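Local coordinates for ferulic acid esterase, AmCE1/Fae1A (Anaeromyces mucronatus, PDB 5CXU), which probably hydrolyses feruloyl esters, releasing ferulic acid, and has an alpha/beta-hydrolase fold, at residues F228-H233 with W245-G250; E117-Y122 with F155-R160; N8-K13 with A257-F262. One frame throughout, in Å; residues are numbered along the deposited sequence. Where two conformers were deposited one is given.

Contact 1: F228-H233 with W245-G250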
ATOM      1  N   PHE A 228     -13.002  -9.000  -7.783  1.00 19.85           N
ATOM      2  CA  PHE A 228     -12.696  -7.633  -8.198  1.00 17.51           C
ATOM      3  C   PHE A 228     -11.192  -7.411  -8.456  1.00 18.20           C
ATOM      4  O   PHE A 228     -10.864  -6.763  -9.420  1.00 18.15           O
ATOM      5  CB  PHE A 228     -13.286  -6.627  -7.193  1.00 18.09           C
ATOM      6  CG  PHE A 228     -14.737  -6.384  -7.448  1.00 20.04           C
ATOM      7  CD1 PHE A 228     -15.127  -5.508  -8.468  1.00 25.04           C
ATOM      8  CD2 PHE A 228     -15.718  -7.062  -6.743  1.00 22.42           C
ATOM      9  CE1 PHE A 228     -16.471  -5.290  -8.745  1.00 23.51           C
ATOM     10  CE2 PHE A 228     -17.083  -6.832  -7.035  1.00 21.99           C
ATOM     11  CZ  PHE A 228     -17.449  -5.959  -8.036  1.00 22.75           C
ATOM     12  N   PRO A 229     -10.291  -7.981  -7.652  1.00 17.28           N
ATOM     13  CA  PRO A 229      -8.879  -7.836  -8.041  1.00 18.17           C
ATOM     14  C   PRO A 229      -8.576  -8.423  -9.404  1.00 19.46           C
ATOM     15  O   PRO A 229      -7.875  -7.752 -10.197  1.00 17.52           O
ATOM     16  CB  PRO A 229      -8.130  -8.585  -6.917  1.00 15.75           C
ATOM     17  CG  PRO A 229      -9.044  -8.343  -5.689  1.00 17.55           C
ATOM     18  CD  PRO A 229     -10.437  -8.491  -6.265  1.00 17.26           C
ATOM     19  N   LYS A 230      -9.116  -9.607  -9.710  1.00 18.25           N
ATOM     20  CA  LYS A 230      -8.907 -10.176 -11.042  1.00 18.42           C
ATOM     21  C   LYS A 230      -9.485  -9.233 -12.119  1.00 19.48           C
ATOM     22  O   LYS A 230      -8.887  -9.060 -13.200  1.00 20.64           O
ATOM     23  CB  LYS A 230      -9.529 -11.562 -11.140  1.00 18.36           C
ATOM     24  CG  LYS A 230      -9.211 -12.240 -12.470  1.00 21.17           C
ATOM     25  CD  LYS A 230      -9.900 -13.616 -12.535  1.00 29.80           C
ATOM     26  CE  LYS A 230      -9.384 -14.564 -11.474  1.00 39.14           C
ATOM     27  NZ  LYS A 230     -10.102 -15.902 -11.544  1.00 43.98           N
ATOM     28  N   SER A 231     -10.605  -8.577 -11.820  1.00 19.04           N
ATOM     29  CA  SER A 231     -11.188  -7.686 -12.824  1.00 21.26           C
ATOM     30  C   SER A 231     -10.237  -6.521 -13.086  1.00 20.27           C
ATOM     31  O   SER A 231     -10.114  -6.097 -14.243  1.00 20.26           O
ATOM     32  CB  SER A 231     -12.581  -7.153 -12.407  1.00 24.48           C
ATOM     33  OG  SER A 231     -12.504  -6.143 -11.415  1.00 25.58           O
ATOM     34  N   TYR A 232      -9.595  -6.004 -12.028  1.00 17.81           N
ATOM     35  CA  TYR A 232      -8.618  -4.925 -12.226  1.00 17.28           C
ATOM     36  C   TYR A 232      -7.444  -5.416 -13.067  1.00 20.83           C
ATOM     37  O   TYR A 232      -6.966  -4.704 -13.954  1.00 18.66           O
ATOM     38  CB  TYR A 232      -8.110  -4.382 -10.899  1.00 18.26           C
ATOM     39  CG  TYR A 232      -9.186  -3.698 -10.059  1.00 17.34           C
ATOM     40  CD1 TYR A 232     -10.230  -2.988 -10.649  1.00 19.62           C
ATOM     41  CD2 TYR A 232      -9.157  -3.827  -8.672  1.00 17.53           C
ATOM     42  CE1 TYR A 232     -11.240  -2.350  -9.834  1.00 21.36           C
ATOM     43  CE2 TYR A 232     -10.116  -3.185  -7.869  1.00 18.10           C
ATOM     44  CZ  TYR A 232     -11.145  -2.468  -8.458  1.00 24.14           C
ATOM     45  OH  TYR A 232     -12.114  -1.852  -7.653  1.00 23.71           O
ATOM     46  N   HIS A 233      -6.971  -6.628 -12.773  1.00 18.74           N
ATOM     47  CA  HIS A 233      -5.943  -7.248 -13.622  1.00 18.47           C
ATOM     48  C   HIS A 233      -6.379  -7.271 -15.076  1.00 18.25           C
ATOM     49  O   HIS A 233      -5.567  -6.900 -15.991  1.00 20.68           O
ATOM     50  CB  HIS A 233      -5.634  -8.636 -13.108  1.00 18.99           C
ATOM     51  CG  HIS A 233      -5.032  -9.555 -14.116  1.00 21.12           C
ATOM     52  ND1 HIS A 233      -3.811  -9.307 -14.722  1.00 18.88           N
ATOM     53  CD2 HIS A 233      -5.463 -10.739 -14.597  1.00 21.76           C
ATOM     54  CE1 HIS A 233      -3.529 -10.311 -15.539  1.00 20.74           C
ATOM     55  NE2 HIS A 233      -4.524 -11.189 -15.497  1.00 24.95           N
ATOM     56  N   TRP A 245       0.450  -9.760 -11.694  1.00 17.52           N
ATOM     57  CA  TRP A 245      -0.777 -10.289 -11.070  1.00 15.60           C
ATOM     58  C   TRP A 245      -0.505 -11.710 -10.609  1.00 15.38           C
ATOM     59  O   TRP A 245       0.051 -12.516 -11.379  1.00 17.63           O
ATOM     60  CB  TRP A 245      -1.930 -10.275 -12.095  1.00 17.81           C
ATOM     61  CG  TRP A 245      -3.046 -11.230 -11.851  1.00 18.77           C
ATOM     62  CD1 TRP A 245      -3.334 -12.339 -12.594  1.00 21.04           C
ATOM     63  CD2 TRP A 245      -4.060 -11.146 -10.835  1.00 17.13           C
ATOM     64  NE1 TRP A 245      -4.476 -12.969 -12.102  1.00 20.84           N
ATOM     65  CE2 TRP A 245      -4.941 -12.245 -11.032  1.00 19.60           C
ATOM     66  CE3 TRP A 245      -4.324 -10.246  -9.787  1.00 17.36           C
ATOM     67  CZ2 TRP A 245      -6.042 -12.483 -10.202  1.00 19.33           C
ATOM     68  CZ3 TRP A 245      -5.440 -10.473  -8.958  1.00 20.16           C
ATOM     69  CH2 TRP A 245      -6.276 -11.617  -9.175  1.00 19.25           C
ATOM     70  N   PHE A 246      -0.918 -12.049  -9.392  1.00 16.66           N
ATOM     71  CA  PHE A 246      -0.867 -13.457  -9.000  1.00 18.30           C
ATOM     72  C   PHE A 246      -1.897 -13.724  -7.925  1.00 17.41           C
ATOM     73  O   PHE A 246      -2.389 -12.798  -7.245  1.00 16.12           O
ATOM     74  CB  PHE A 246       0.550 -13.862  -8.523  1.00 18.55           C
ATOM     75  CG  PHE A 246       0.927 -13.280  -7.210  1.00 17.35           C
ATOM     76  CD1 PHE A 246       1.530 -12.013  -7.143  1.00 19.72           C
ATOM     77  CD2 PHE A 246       0.683 -13.981  -6.004  1.00 18.12           C
ATOM     78  CE1 PHE A 246       1.910 -11.471  -5.900  1.00 19.79           C
ATOM     79  CE2 PHE A 246       1.061 -13.410  -4.769  1.00 17.56           C
ATOM     80  CZ  PHE A 246       1.638 -12.174  -4.717  1.00 18.35           C
ATOM     81  N   GLU A 247      -2.199 -15.023  -7.773  1.00 17.40           N
ATOM     82  CA  GLU A 247      -3.198 -15.455  -6.828  1.00 18.16           C
ATOM     83  C   GLU A 247      -2.582 -16.319  -5.759  1.00 19.00           C
ATOM     84  O   GLU A 247      -1.624 -17.067  -6.006  1.00 19.97           O
ATOM     85  CB  GLU A 247      -4.313 -16.197  -7.553  1.00 20.16           C
ATOM     86  CG  GLU A 247      -5.086 -15.273  -8.467  1.00 20.96           C
ATOM     87  CD  GLU A 247      -6.178 -15.997  -9.191  1.00 25.19           C
ATOM     88  OE1 GLU A 247      -5.852 -16.777 -10.120  1.00 28.17           O
ATOM     89  OE2 GLU A 247      -7.362 -15.811  -8.807  1.00 25.54           O
ATOM     90  N   VAL A 248      -3.177 -16.258  -4.572  1.00 18.32           N
ATOM     91  CA  VAL A 248      -2.661 -17.000  -3.444  1.00 16.42           C
ATOM     92  C   VAL A 248      -3.611 -18.197  -3.229  1.00 17.15           C
ATOM     93  O   VAL A 248      -4.728 -18.010  -2.792  1.00 17.63           O
ATOM     94  CB  VAL A 248      -2.611 -16.112  -2.170  1.00 16.91           C
ATOM     95  CG1 VAL A 248      -1.944 -16.865  -1.032  1.00 20.77           C
ATOM     96  CG2 VAL A 248      -1.829 -14.836  -2.485  1.00 17.00           C
ATOM     97  N   PRO A 249      -3.193 -19.406  -3.571  1.00 18.15           N
ATOM     98  CA  PRO A 249      -4.123 -20.552  -3.659  1.00 19.15           C
ATOM     99  C   PRO A 249      -4.789 -20.885  -2.339  1.00 22.68           C
ATOM    100  O   PRO A 249      -4.095 -21.079  -1.332  1.00 22.51           O
ATOM    101  CB  PRO A 249      -3.237 -21.733  -4.119  1.00 22.07           C
ATOM    102  CG  PRO A 249      -1.771 -21.236  -3.865  1.00 28.79           C
ATOM    103  CD  PRO A 249      -1.804 -19.744  -3.979  1.00 20.47           C
ATOM    104  N   GLY A 250      -6.122 -20.888  -2.348  1.00 19.56           N
ATOM    105  CA  GLY A 250      -6.866 -21.257  -1.148  1.00 22.02           C
ATOM    106  C   GLY A 250      -7.056 -20.134  -0.138  1.00 19.94           C
ATOM    107  O   GLY A 250      -7.871 -20.306   0.773  1.00 23.47           O
TER
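Helix 228-233 runs nearly antiparallel to strand 245-248, their axes 9.5 Å apart at an angle of 162°, and H233 and W245 bring the two backbones nearest, with 6.5 Å from CA to CA. W245 carries most of the contact. Its five-membered ring lies face to face with the H233 imidazole, centroids 3.7 Å apart and planes only 10° from parallel. The rings are moderately offset, W245 CD1 standing over the middle of the imidazole, 3.3 Å from H233 CD2. Each CB also rests on the partner's ring as a CH-pi contact. On H233, ND1 is hydrogen-bonded to H243, which should help to set the rotation of the stacked ring. The six-membered half of the indole reaches the earlier helix turn, where P229 CB meets CZ3 at 3.9 Å and K230 CB meets CZ2 at 3.7 Å. A bend at chi3 (-63°) brings the end of K230 near E247; NZ to OE2 is a long salt bridge of 3.9 Å, while NZ gives its hydrogen bond to OE1 of Q227. This is helix-on-sheet packing within the beta-alpha-beta unit of strand 213-219, helix 228-238 and edge strand 244-248, part of the alpha/beta-hydrolase fold.

Contact 2: E117-Y122 with F155-R160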
ATOM      1  N   GLU A 117     -20.394   5.888   0.425  1.00 36.55           N
ATOM      2  CA  GLU A 117     -20.374   7.082   1.272  1.00 35.63           C
ATOM      3  C   GLU A 117     -19.213   7.099   2.262  1.00 30.75           C
ATOM      4  O   GLU A 117     -18.551   8.127   2.454  1.00 31.93           O
ATOM      5  CB  GLU A 117     -21.694   7.241   2.036  1.00 46.99           C
ATOM      6  CG  GLU A 117     -22.865   7.506   1.101  1.00 60.20           C
ATOM      7  CD  GLU A 117     -22.619   8.720   0.202  1.00 66.25           C
ATOM      8  OE1 GLU A 117     -22.098   9.749   0.705  1.00 64.01           O
ATOM      9  OE2 GLU A 117     -22.899   8.621  -1.018  1.00 70.16           O
ATOM     10  N   TYR A 118     -18.963   5.960   2.889  1.00 24.95           N
ATOM     11  CA  TYR A 118     -17.804   5.866   3.739  1.00 21.85           C
ATOM     12  C   TYR A 118     -16.538   5.856   2.850  1.00 22.07           C
ATOM     13  O   TYR A 118     -15.500   6.438   3.198  1.00 21.60           O
ATOM     14  CB  TYR A 118     -17.882   4.587   4.619  1.00 23.21           C
ATOM     15  CG  TYR A 118     -16.716   4.489   5.560  1.00 23.16           C
ATOM     16  CD1 TYR A 118     -16.586   5.372   6.620  1.00 22.52           C
ATOM     17  CD2 TYR A 118     -15.723   3.529   5.390  1.00 22.99           C
ATOM     18  CE1 TYR A 118     -15.512   5.324   7.463  1.00 22.27           C
ATOM     19  CE2 TYR A 118     -14.654   3.472   6.245  1.00 21.94           C
ATOM     20  CZ  TYR A 118     -14.552   4.383   7.302  1.00 21.49           C
ATOM     21  OH  TYR A 118     -13.476   4.353   8.143  1.00 24.74           O
ATOM     22  N   TYR A 119     -16.611   5.178   1.709  1.00 21.45           N
ATOM     23  CA  TYR A 119     -15.413   5.070   0.883  1.00 21.39           C
ATOM     24  C   TYR A 119     -14.921   6.444   0.404  1.00 23.05           C
ATOM     25  O   TYR A 119     -13.761   6.584   0.057  1.00 22.02           O
ATOM     26  CB  TYR A 119     -15.677   4.148  -0.319  1.00 22.95           C
ATOM     27  CG  TYR A 119     -15.918   2.673   0.008  1.00 22.79           C
ATOM     28  CD1 TYR A 119     -15.609   2.141   1.276  1.00 22.03           C
ATOM     29  CD2 TYR A 119     -16.417   1.819  -0.936  1.00 24.83           C
ATOM     30  CE1 TYR A 119     -15.820   0.788   1.582  1.00 21.72           C
ATOM     31  CE2 TYR A 119     -16.621   0.465  -0.657  1.00 28.99           C
ATOM     32  CZ  TYR A 119     -16.311  -0.050   0.595  1.00 26.12           C
ATOM     33  OH  TYR A 119     -16.531  -1.389   0.853  1.00 27.66           O
ATOM     34  N   LYS A 120     -15.791   7.456   0.379  1.00 22.32           N
ATOM     35  CA  LYS A 120     -15.329   8.808  -0.042  1.00 23.30           C
ATOM     36  C   LYS A 120     -14.166   9.320   0.803  1.00 22.11           C
ATOM     37  O   LYS A 120     -13.300  10.049   0.309  1.00 24.47           O
ATOM     38  CB  LYS A 120     -16.484   9.834   0.011  1.00 27.51           C
ATOM     39  CG  LYS A 120     -17.571   9.536  -1.026  1.00 38.77           C
ATOM     40  CD  LYS A 120     -18.387  10.784  -1.390  1.00 45.57           C
ATOM     41  CE  LYS A 120     -19.289  10.539  -2.611  1.00 50.60           C
ATOM     42  NZ  LYS A 120     -19.949  11.789  -3.134  1.00 56.76           N
ATOM     43  N   GLY A 121     -14.131   8.971   2.082  1.00 21.76           N
ATOM     44  CA  GLY A 121     -13.020   9.398   2.906  1.00 20.25           C
ATOM     45  C   GLY A 121     -11.706   8.705   2.544  1.00 18.80           C
ATOM     46  O   GLY A 121     -10.623   9.288   2.720  1.00 19.82           O
ATOM     47  N   TYR A 122     -11.791   7.469   2.065  1.00 17.66           N
ATOM     48  CA  TYR A 122     -10.600   6.820   1.522  1.00 17.42           C
ATOM     49  C   TYR A 122     -10.208   7.505   0.207  1.00 18.36           C
ATOM     50  O   TYR A 122      -9.012   7.727  -0.045  1.00 20.24           O
ATOM     51  CB  TYR A 122     -10.843   5.312   1.279  1.00 18.14           C
ATOM     52  CG  TYR A 122     -10.612   4.462   2.480  1.00 20.04           C
ATOM     53  CD1 TYR A 122     -11.502   4.488   3.563  1.00 18.94           C
ATOM     54  CD2 TYR A 122      -9.518   3.582   2.540  1.00 19.74           C
ATOM     55  CE1 TYR A 122     -11.283   3.688   4.694  1.00 21.41           C
ATOM     56  CE2 TYR A 122      -9.294   2.786   3.674  1.00 20.47           C
ATOM     57  CZ  TYR A 122     -10.188   2.837   4.739  1.00 21.48           C
ATOM     58  OH  TYR A 122     -10.001   2.074   5.835  1.00 26.76           O
ATOM     59  N   PHE A 155      -4.014  -2.852   1.603  1.00 15.19           N
ATOM     60  CA  PHE A 155      -4.892  -4.040   1.628  1.00 15.50           C
ATOM     61  C   PHE A 155      -6.357  -3.594   1.499  1.00 15.46           C
ATOM     62  O   PHE A 155      -6.774  -2.625   2.168  1.00 17.34           O
ATOM     63  CB  PHE A 155      -4.668  -4.793   2.936  1.00 15.46           C
ATOM     64  CG  PHE A 155      -5.667  -5.899   3.211  1.00 16.42           C
ATOM     65  CD1 PHE A 155      -5.749  -7.024   2.377  1.00 17.15           C
ATOM     66  CD2 PHE A 155      -6.524  -5.815   4.307  1.00 17.58           C
ATOM     67  CE1 PHE A 155      -6.669  -8.048   2.653  1.00 18.05           C
ATOM     68  CE2 PHE A 155      -7.407  -6.853   4.583  1.00 19.41           C
ATOM     69  CZ  PHE A 155      -7.509  -7.947   3.775  1.00 18.96           C
ATOM     70  N   SER A 156      -7.129  -4.305   0.673  1.00 15.79           N
ATOM     71  CA  SER A 156      -8.578  -4.139   0.566  1.00 14.91           C
ATOM     72  C   SER A 156      -8.912  -2.697   0.197  1.00 16.42           C
ATOM     73  O   SER A 156      -8.471  -2.291  -0.897  1.00 17.39           O
ATOM     74  CB  SER A 156      -9.288  -4.655   1.843  1.00 16.71           C
ATOM     75  OG  SER A 156     -10.617  -4.981   1.500  1.00 18.88           O
ATOM     76  N   MET A 157      -9.678  -1.952   1.002  1.00 16.07           N
ATOM     77  CA  MET A 157      -9.929  -0.546   0.610  1.00 14.80           C
ATOM     78  C   MET A 157      -8.602   0.231   0.528  1.00 15.22           C
ATOM     79  O   MET A 157      -8.502   1.171  -0.263  1.00 17.72           O
ATOM     80  CB  MET A 157     -10.907   0.142   1.584  1.00 15.59           C
ATOM     81  CG  MET A 157     -12.353   0.014   1.128  1.00 19.81           C
ATOM     82  SD  MET A 157     -12.655   0.735  -0.506  1.00 20.57           S
ATOM     83  CE  MET A 157     -12.264   2.503  -0.223  1.00 23.55           C
ATOM     84  N   GLY A 158      -7.590  -0.138   1.315  1.00 16.74           N
ATOM     85  CA  GLY A 158      -6.273   0.494   1.198  1.00 14.97           C
ATOM     86  C   GLY A 158      -5.572   0.158  -0.098  1.00 16.12           C
ATOM     87  O   GLY A 158      -4.841   0.994  -0.669  1.00 17.90           O
ATOM     88  N   ALA A 159      -5.818  -1.063  -0.590  1.00 15.41           N
ATOM     89  CA  ALA A 159      -5.295  -1.448  -1.889  1.00 15.51           C
ATOM     90  C   ALA A 159      -6.014  -0.758  -3.065  1.00 16.94           C
ATOM     91  O   ALA A 159      -5.388  -0.418  -4.087  1.00 17.04           O
ATOM     92  CB  ALA A 159      -5.394  -2.954  -2.022  1.00 14.27           C
ATOM     93  N   ARG A 160      -7.321  -0.606  -2.965  1.00 17.46           N
ATOM     94  CA  ARG A 160      -8.063   0.138  -3.990  1.00 16.76           C
ATOM     95  C   ARG A 160      -7.500   1.567  -4.043  1.00 16.91           C
ATOM     96  O   ARG A 160      -7.278   2.127  -5.111  1.00 17.35           O
ATOM     97  CB  ARG A 160      -9.571   0.109  -3.716  1.00 18.78           C
ATOM     98  CG  ARG A 160     -10.312   1.202  -4.395  1.00 26.17           C
ATOM     99  CD  ARG A 160     -11.819   1.170  -4.165  1.00 20.42           C
ATOM    100  NE  ARG A 160     -12.281   2.492  -3.830  1.00 22.21           N
ATOM    101  CZ  ARG A 160     -13.557   2.837  -3.781  1.00 23.20           C
ATOM    102  NH1 ARG A 160     -14.496   1.940  -4.051  1.00 22.16           N
ATOM    103  NH2 ARG A 160     -13.898   4.095  -3.512  1.00 23.40           N
TER
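The probable nucleophile elbow of this alpha/beta hydrolase, the sharp turn between strand 150-155 and helix 157-168 with S156 at its apex, is packed against helix 116-123 through M157, the residue following the presumed nucleophile. S156 has the strained backbone of such an elbow, with positive phi, and with H253 and D222 it fits a Ser-His-Asp triad. M157 is wedged between two tyrosines of 117-122. Its SD stands over the centre of the Y119 ring, 3.6 Å from the centroid and 6° off the normal, a Met-aromatic contact, while CG touches Y119 CE1 at 3.6 Å. Bends at chi2 and chi3 fold the chain back on itself, so that CE reaches Y122 CB at 3.5 Å. M157 CB lies over a face of the Y122 ring, displaced toward its rim, as a CH-pi contact. R160, one turn on, bends at chi3 and sets its guanidinium beside Y119, with the two planes 73° apart. Outside partners hold this buried charged group: D123 forms a salt bridge with NH2, and the carbonyl of P183 takes a hydrogen bond from NH1. R160 meets Y119 through NH1 at CD2 and through NH2 at CB, each pair 3.7 Å apart.

Contact 3: N8-K13 with A257-F262; sequences NTCPDK and AISAGF
Segment 8-13, extended over T9-P11 before turning into a short helix at D12, passes close against helix 257-262; at the nearest point the CA atoms of C10 and A260 are only 4.4 Å apart. The small side chains of S259 and A260 permit this approach, and no hydrogen bond joins the two segments. C10 points toward the helix. Its CB lies 3.6 Å from S259 OG and 3.7 Å from A260 N, so the methylene meets the helix backbone as well as a side chain. With SG anti to the backbone N (chi1 -178°), the sulfur lies 3.8 Å from the carbonyl O of S259. I81 of helix 77-86 and R15 also touch the C10 side chain. The hydroxyl of S259, at chi1 63°, is turned back to its own helix, where the carbonyl of W255 one turn earlier accepts its hydrogen bond; C10 CB thus packs beside a polar atom that already has a partner. A260 CB faces the backbone of N8 and T9, 3.6 Å from N8 O and 4.2 Å from T9 CA. The CB of N8 points away from the helix, and its amide ND2 is hydrogen-bonded to the carbonyl of E247. The arrangement lays an N-terminal arm over the C-terminal helix 255-268, which itself packs across the central sheet from edge strand 244-248 to strand 150-155.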
ATOM      1  N   ASN A   8       3.764 -17.486  -5.018  1.00 19.29           N
ATOM      2  CA  ASN A   8       2.343 -17.390  -4.760  1.00 18.78           C
ATOM      3  C   ASN A   8       2.020 -17.379  -3.285  1.00 22.68           C
ATOM      4  O   ASN A   8       0.954 -16.881  -2.920  1.00 21.78           O
ATOM      5  CB  ASN A   8       1.598 -18.576  -5.419  1.00 19.87           C
ATOM      6  CG  ASN A   8       1.630 -18.510  -6.928  1.00 20.36           C
ATOM      7  OD1 ASN A   8       2.595 -18.963  -7.538  1.00 21.85           O
ATOM      8  ND2 ASN A   8       0.612 -17.917  -7.534  1.00 20.10           N
ATOM      9  N   THR A   9       2.874 -17.989  -2.472  1.00 21.25           N
ATOM     10  CA  THR A   9       2.731 -17.995  -1.001  1.00 22.41           C
ATOM     11  C   THR A   9       4.012 -17.423  -0.364  1.00 22.08           C
ATOM     12  O   THR A   9       5.134 -17.577  -0.886  1.00 24.79           O
ATOM     13  CB  THR A   9       2.450 -19.421  -0.486  1.00 25.20           C
ATOM     14  OG1 THR A   9       3.507 -20.296  -0.922  1.00 30.92           O
ATOM     15  CG2 THR A   9       1.126 -19.925  -1.062  1.00 26.30           C
ATOM     16  N   CYS A  10       3.849 -16.687   0.732  1.00 20.32           N
ATOM     17  CA  CYS A  10       4.981 -16.128   1.437  1.00 20.44           C
ATOM     18  C   CYS A  10       5.594 -17.167   2.378  1.00 20.65           C
ATOM     19  O   CYS A  10       4.903 -17.689   3.238  1.00 23.86           O
ATOM     20  CB  CYS A  10       4.536 -14.912   2.266  1.00 21.58           C
ATOM     21  SG  CYS A  10       5.914 -14.130   3.110  1.00 23.44           S
ATOM     22  N   PRO A  11       6.903 -17.458   2.230  1.00 20.66           N
ATOM     23  CA  PRO A  11       7.556 -18.377   3.167  1.00 23.20           C
ATOM     24  C   PRO A  11       7.487 -17.852   4.595  1.00 24.29           C
ATOM     25  O   PRO A  11       7.680 -16.651   4.798  1.00 23.77           O
ATOM     26  CB  PRO A  11       9.031 -18.434   2.679  1.00 26.38           C
ATOM     27  CG  PRO A  11       8.965 -17.929   1.221  1.00 26.35           C
ATOM     28  CD  PRO A  11       7.828 -16.931   1.212  1.00 21.54           C
ATOM     29  N   ASP A  12       7.267 -18.742   5.565  1.00 24.26           N
ATOM     30  CA  ASP A  12       7.129 -18.292   6.939  0.54 25.03           C
ATOM     31  C   ASP A  12       8.368 -17.545   7.437  1.00 26.65           C
ATOM     32  O   ASP A  12       8.245 -16.531   8.159  1.00 28.28           O
ATOM     33  CB  ASP A  12       6.811 -19.471   7.844  0.54 29.99           C
ATOM     34  CG  ASP A  12       5.353 -19.868   7.780  0.54 32.88           C
ATOM     35  OD1 ASP A  12       4.523 -19.054   7.309  0.54 33.88           O
ATOM     36  OD2 ASP A  12       5.034 -20.983   8.245  0.54 37.62           O
ATOM     37  N   LYS A  13       9.545 -17.987   7.019  1.00 28.47           N
ATOM     38  CA  LYS A  13      10.792 -17.383   7.467  1.00 29.57           C
ATOM     39  C   LYS A  13      10.834 -15.899   7.156  1.00 32.53           C
ATOM     40  O   LYS A  13      11.373 -15.148   7.961  1.00 32.92           O
ATOM     41  CB  LYS A  13      12.012 -18.094   6.842  1.00 36.67           C
ATOM     42  CG  LYS A  13      12.198 -17.862   5.354  1.00 42.80           C
ATOM     43  CD  LYS A  13      13.324 -18.720   4.776  1.00 50.94           C
ATOM     44  CE  LYS A  13      12.861 -20.139   4.480  1.00 51.36           C
ATOM     45  NZ  LYS A  13      13.981 -20.969   3.945  1.00 56.99           N
ATOM     46  N   ALA A 257      -2.811 -13.851   2.174  1.00 17.27           N
ATOM     47  CA  ALA A 257      -2.833 -13.072   0.932  1.00 18.45           C
ATOM     48  C   ALA A 257      -2.016 -11.791   1.069  1.00 18.64           C
ATOM     49  O   ALA A 257      -1.293 -11.404   0.156  1.00 18.55           O
ATOM     50  CB  ALA A 257      -4.270 -12.728   0.546  1.00 19.83           C
ATOM     51  N   ILE A 258      -2.121 -11.140   2.228  1.00 16.56           N
ATOM     52  CA  ILE A 258      -1.400  -9.865   2.425  1.00 16.78           C
ATOM     53  C   ILE A 258       0.113 -10.114   2.424  1.00 16.61           C
ATOM     54  O   ILE A 258       0.865  -9.374   1.780  1.00 17.05           O
ATOM     55  CB  ILE A 258      -1.809  -9.195   3.758  1.00 17.53           C
ATOM     56  CG1 ILE A 258      -3.268  -8.781   3.711  1.00 17.74           C
ATOM     57  CG2 ILE A 258      -0.878  -7.992   4.037  1.00 18.95           C
ATOM     58  CD1 ILE A 258      -3.905  -8.441   5.067  1.00 18.04           C
ATOM     59  N   SER A 259       0.557 -11.094   3.214  1.00 17.13           N
ATOM     60  CA  SER A 259       2.006 -11.309   3.328  1.00 17.40           C
ATOM     61  C   SER A 259       2.586 -11.729   1.994  1.00 17.02           C
ATOM     62  O   SER A 259       3.709 -11.337   1.692  1.00 18.95           O
ATOM     63  CB  SER A 259       2.359 -12.312   4.425  1.00 21.55           C
ATOM     64  OG  SER A 259       1.812 -13.595   4.127  1.00 19.53           O
ATOM     65  N   ALA A 260       1.868 -12.544   1.217  1.00 17.72           N
ATOM     66  CA  ALA A 260       2.388 -12.924  -0.127  1.00 17.16           C
ATOM     67  C   ALA A 260       2.523 -11.676  -0.983  1.00 16.59           C
ATOM     68  O   ALA A 260       3.526 -11.479  -1.688  1.00 17.90           O
ATOM     69  CB  ALA A 260       1.435 -13.955  -0.814  1.00 17.56           C
ATOM     70  N   GLY A 261       1.541 -10.781  -0.873  1.00 16.46           N
ATOM     71  CA  GLY A 261       1.628  -9.536  -1.660  1.00 17.65           C
ATOM     72  C   GLY A 261       2.831  -8.692  -1.248  1.00 17.05           C
ATOM     73  O   GLY A 261       3.595  -8.218  -2.114  1.00 18.20           O
ATOM     74  N   PHE A 262       2.991  -8.490   0.063  1.00 16.93           N
ATOM     75  CA  PHE A 262       4.044  -7.565   0.541  1.00 17.44           C
ATOM     76  C   PHE A 262       5.439  -8.174   0.297  1.00 18.58           C
ATOM     77  O   PHE A 262       6.414  -7.475  -0.068  1.00 18.27           O
ATOM     78  CB  PHE A 262       3.796  -7.262   2.033  1.00 17.05           C
ATOM     79  CG  PHE A 262       4.508  -6.044   2.552  1.00 16.73           C
ATOM     80  CD1 PHE A 262       4.387  -4.816   1.930  1.00 16.76           C
ATOM     81  CD2 PHE A 262       5.343  -6.164   3.663  1.00 18.59           C
ATOM     82  CE1 PHE A 262       5.054  -3.670   2.479  1.00 18.42           C
ATOM     83  CE2 PHE A 262       6.019  -5.050   4.207  1.00 18.78           C
ATOM     84  CZ  PHE A 262       5.878  -3.804   3.612  1.00 17.00           C
TER

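In the fold
From the N terminus, the segment 8-13 comes first, and its partner 257-262 lies so late that contact 3 closes a loop of 243 residues around nearly the whole fold. Contacts 2 and 1 both nest inside it, in series: 117-122 meets 155-160 before 228-233 meets 245-250, and nothing crosses. Contact 2 ties helix 116-123 to the probable nucleophile elbow at the middle of the sheet, whereas contact 1 joins a helix to its edge strand. Contact 3 touches both: N8 ND2 probably bonds to E247 O (2.8 Å), V248 packs on A260, and I258 CG1 lies 3.3 Å from F155 CD1. Contacts 1 and 2 do not touch.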